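SPD1 nuclease (PDB 2XGR) probably cleaves DNA as a secreted, metal-dependent endonuclease of Streptococcus pyogenes, encoded by a prophage and related to the non-specific DNA/RNA endonucleases. Local coordinates at residues L53-N59 with F177-Y181. Residues are numbered along the deposited sequence; the frame is centred on the assembly and turned at random.
Sequences LLPFTAN and FWLDY
The irregular chain of 53-59 passes over W178 and D180 at the start of strand 178-186, with CA atoms 6.6 Å apart at L53 and D180 and 8.2 Å at A58 and W178. Residues 53-59 belong to the connection between strands 39-46 and 61-64, and here they pack on the large antiparallel sheet of this His-Me finger nuclease. W178 and D180, two residues apart, both point toward them, whereas the intervening L179 touches strands 196-204 and 209-214 instead. D180 makes the polar link: L54 N donates to D180 OD2 over 2.9 Å, on the syn side of the carboxylate and 22° out of its plane. Q79 of the adjoining strand 76-80 bonds the same oxygen through NE2, and that NE2 also reaches L54 O, so carboxylate and amide together grip both polar backbone atoms of L54. D180 OD1 lies 3.5 Å from L53 CD2. Farther along, F56 and W178 form a T-shaped pair, planes at 77° and centroids of the F56 ring and the W178 five-membered ring 4.9 Å apart. With CG anti to the backbone N (chi1 177°), F56 is turned edge-on to one face of the W178 indole, its CE1 3.4 Å from W178 CD1. Near the benzo end it is mostly backbone that meets the indole, the peptide between A58 and N59 running close to it. The turn there is an ST turn, N59 N bonding T57 OG1 at 3.1 Å, and it leaves A58 O 3.4 Å from W178 CZ2.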
loop_
_atom_site.group_PDB
_atom_site.type_symbol
_atom_site.label_atom_id
_atom_site.label_comp_id
_atom_site.label_asym_id
_atom_site.label_seq_id
_atom_site.Cartn_x
_atom_site.Cartn_y
_atom_site.Cartn_z
ATOM N N LEU A 53 -13.877 2.627 0.856
ATOM C CA LEU A 53 -13.370 1.558 1.741
ATOM C C LEU A 53 -14.084 0.244 1.415
ATOM O O LEU A 53 -15.123 0.234 0.665
ATOM C CB LEU A 53 -13.646 1.932 3.198
ATOM C CG LEU A 53 -13.291 3.407 3.566
ATOM C CD1 LEU A 53 -13.531 3.622 5.046
ATOM C CD2 LEU A 53 -11.777 3.563 3.250
ATOM N N LEU A 54 -13.547 -0.843 1.942
ATOM C CA LEU A 54 -14.278 -2.149 1.915
ATOM C C LEU A 54 -15.402 -2.071 2.979
ATOM O O LEU A 54 -15.258 -1.340 3.997
ATOM C CB LEU A 54 -13.311 -3.281 2.240
ATOM C CG LEU A 54 -12.349 -3.558 1.094
ATOM C CD1 LEU A 54 -11.340 -4.596 1.566
ATOM C CD2 LEU A 54 -13.124 -4.061 -0.134
ATOM N N PRO A 55 -16.531 -2.788 2.749
ATOM C CA PRO A 55 -17.573 -2.831 3.810
ATOM C C PRO A 55 -16.978 -3.397 5.115
ATOM O O PRO A 55 -16.100 -4.241 5.103
ATOM C CB PRO A 55 -18.617 -3.810 3.228
ATOM C CG PRO A 55 -18.552 -3.592 1.736
ATOM C CD PRO A 55 -16.950 -3.547 1.545
ATOM N N PHE A 56 -17.379 -2.863 6.253
ATOM C CA PHE A 56 -16.817 -3.330 7.509
ATOM C C PHE A 56 -17.704 -4.487 7.984
ATOM O O PHE A 56 -18.815 -4.264 8.470
ATOM C CB PHE A 56 -16.869 -2.240 8.535
ATOM C CG PHE A 56 -16.367 -2.659 9.872
ATOM C CD1 PHE A 56 -15.112 -3.239 10.003
ATOM C CD2 PHE A 56 -17.122 -2.460 10.999
ATOM C CE1 PHE A 56 -14.645 -3.705 11.202
ATOM C CE2 PHE A 56 -16.608 -2.851 12.248
ATOM C CZ PHE A 56 -15.346 -3.473 12.333
ATOM N N THR A 57 -17.191 -5.694 7.856
ATOM C CA THR A 57 -17.917 -6.918 8.211
ATOM C C THR A 57 -17.340 -7.502 9.510
ATOM O O THR A 57 -17.848 -8.496 10.002
ATOM C CB THR A 57 -17.737 -8.004 7.172
ATOM O OG1 THR A 57 -16.308 -8.257 6.985
ATOM C CG2 THR A 57 -18.319 -7.513 5.881
ATOM N N ALA A 58 -16.255 -6.921 10.008
ATOM C CA ALA A 58 -15.403 -7.517 11.072
ATOM C C ALA A 58 -14.902 -8.927 10.726
ATOM O O ALA A 58 -14.579 -9.749 11.637
ATOM C CB ALA A 58 -16.112 -7.472 12.516
ATOM N N ASN A 59 -14.594 -9.115 9.436
ATOM C CA ASN A 59 -13.840 -10.286 8.967
ATOM C C ASN A 59 -12.731 -9.754 8.070
ATOM O O ASN A 59 -12.940 -8.746 7.388
ATOM C CB ASN A 59 -14.733 -11.234 8.129
ATOM C CG ASN A 59 -15.828 -11.890 8.973
ATOM O OD1 ASN A 59 -16.987 -11.794 8.648
ATOM N ND2 ASN A 59 -15.449 -12.547 10.003
ATOM N N PHE A 177 -8.259 -3.187 16.481
ATOM C CA PHE A 177 -8.707 -2.277 15.424
ATOM C C PHE A 177 -8.332 -2.853 14.052
ATOM O O PHE A 177 -7.551 -3.820 13.929
ATOM C CB PHE A 177 -8.065 -0.879 15.574
ATOM C CG PHE A 177 -8.536 -0.120 16.824
ATOM C CD1 PHE A 177 -9.665 -0.544 17.505
ATOM C CD2 PHE A 177 -7.867 1.048 17.234
ATOM C CE1 PHE A 177 -10.120 0.181 18.654
ATOM C CE2 PHE A 177 -8.361 1.788 18.363
ATOM C CZ PHE A 177 -9.472 1.331 19.029
ATOM N N TRP A 178 -8.940 -2.268 13.012
ATOM C CA TRP A 178 -8.740 -2.776 11.637
ATOM C C TRP A 178 -8.048 -1.710 10.827
ATOM O O TRP A 178 -8.224 -0.525 11.088
ATOM C CB TRP A 178 -10.087 -2.988 10.968
ATOM C CG TRP A 178 -10.896 -4.059 11.668
ATOM C CD1 TRP A 178 -11.639 -3.930 12.829
ATOM C CD2 TRP A 178 -11.022 -5.426 11.249
ATOM N NE1 TRP A 178 -12.196 -5.183 13.178
ATOM C CE2 TRP A 178 -11.822 -6.102 12.223
ATOM C CE3 TRP A 178 -10.480 -6.168 10.170
ATOM C CZ2 TRP A 178 -12.135 -7.466 12.104
ATOM C CZ3 TRP A 178 -10.834 -7.510 10.043
ATOM C CH2 TRP A 178 -11.617 -8.151 11.024
ATOM N N LEU A 179 -7.260 -2.153 9.864
ATOM C CA LEU A 179 -6.699 -1.263 8.832
ATOM C C LEU A 179 -7.429 -1.544 7.539
ATOM O O LEU A 179 -7.527 -2.726 7.106
ATOM C CB LEU A 179 -5.225 -1.614 8.686
ATOM C CG LEU A 179 -4.551 -0.954 7.440
ATOM C CD1 LEU A 179 -4.587 0.630 7.529
ATOM C CD2 LEU A 179 -3.087 -1.481 7.274
ATOM N N ASP A 180 -7.925 -0.488 6.884
ATOM C CA ASP A 180 -8.445 -0.646 5.534
ATOM C C ASP A 180 -7.383 0.013 4.668
ATOM O O ASP A 180 -7.062 1.209 4.822
ATOM C CB ASP A 180 -9.819 0.076 5.405
ATOM C CG ASP A 180 -10.398 -0.016 3.997
ATOM O OD1 ASP A 180 -9.847 0.602 3.084
ATOM O OD2 ASP A 180 -11.379 -0.797 3.820
ATOM N N TYR A 181 -6.862 -0.731 3.683
ATOM C CA TYR A 181 -5.720 -0.242 2.962
ATOM C C TYR A 181 -5.852 -0.650 1.486
ATOM O O TYR A 181 -5.989 -1.836 1.163
ATOM C CB TYR A 181 -4.446 -0.896 3.608
ATOM C CG TYR A 181 -3.108 -0.663 2.904
ATOM C CD1 TYR A 181 -2.723 0.612 2.407
ATOM C CD2 TYR A 181 -2.224 -1.714 2.704
ATOM C CE1 TYR A 181 -1.465 0.793 1.771
ATOM C CE2 TYR A 181 -0.966 -1.547 2.044
ATOM C CZ TYR A 181 -0.608 -0.276 1.603
ATOM O OH TYR A 181 0.626 -0.121 1.027
#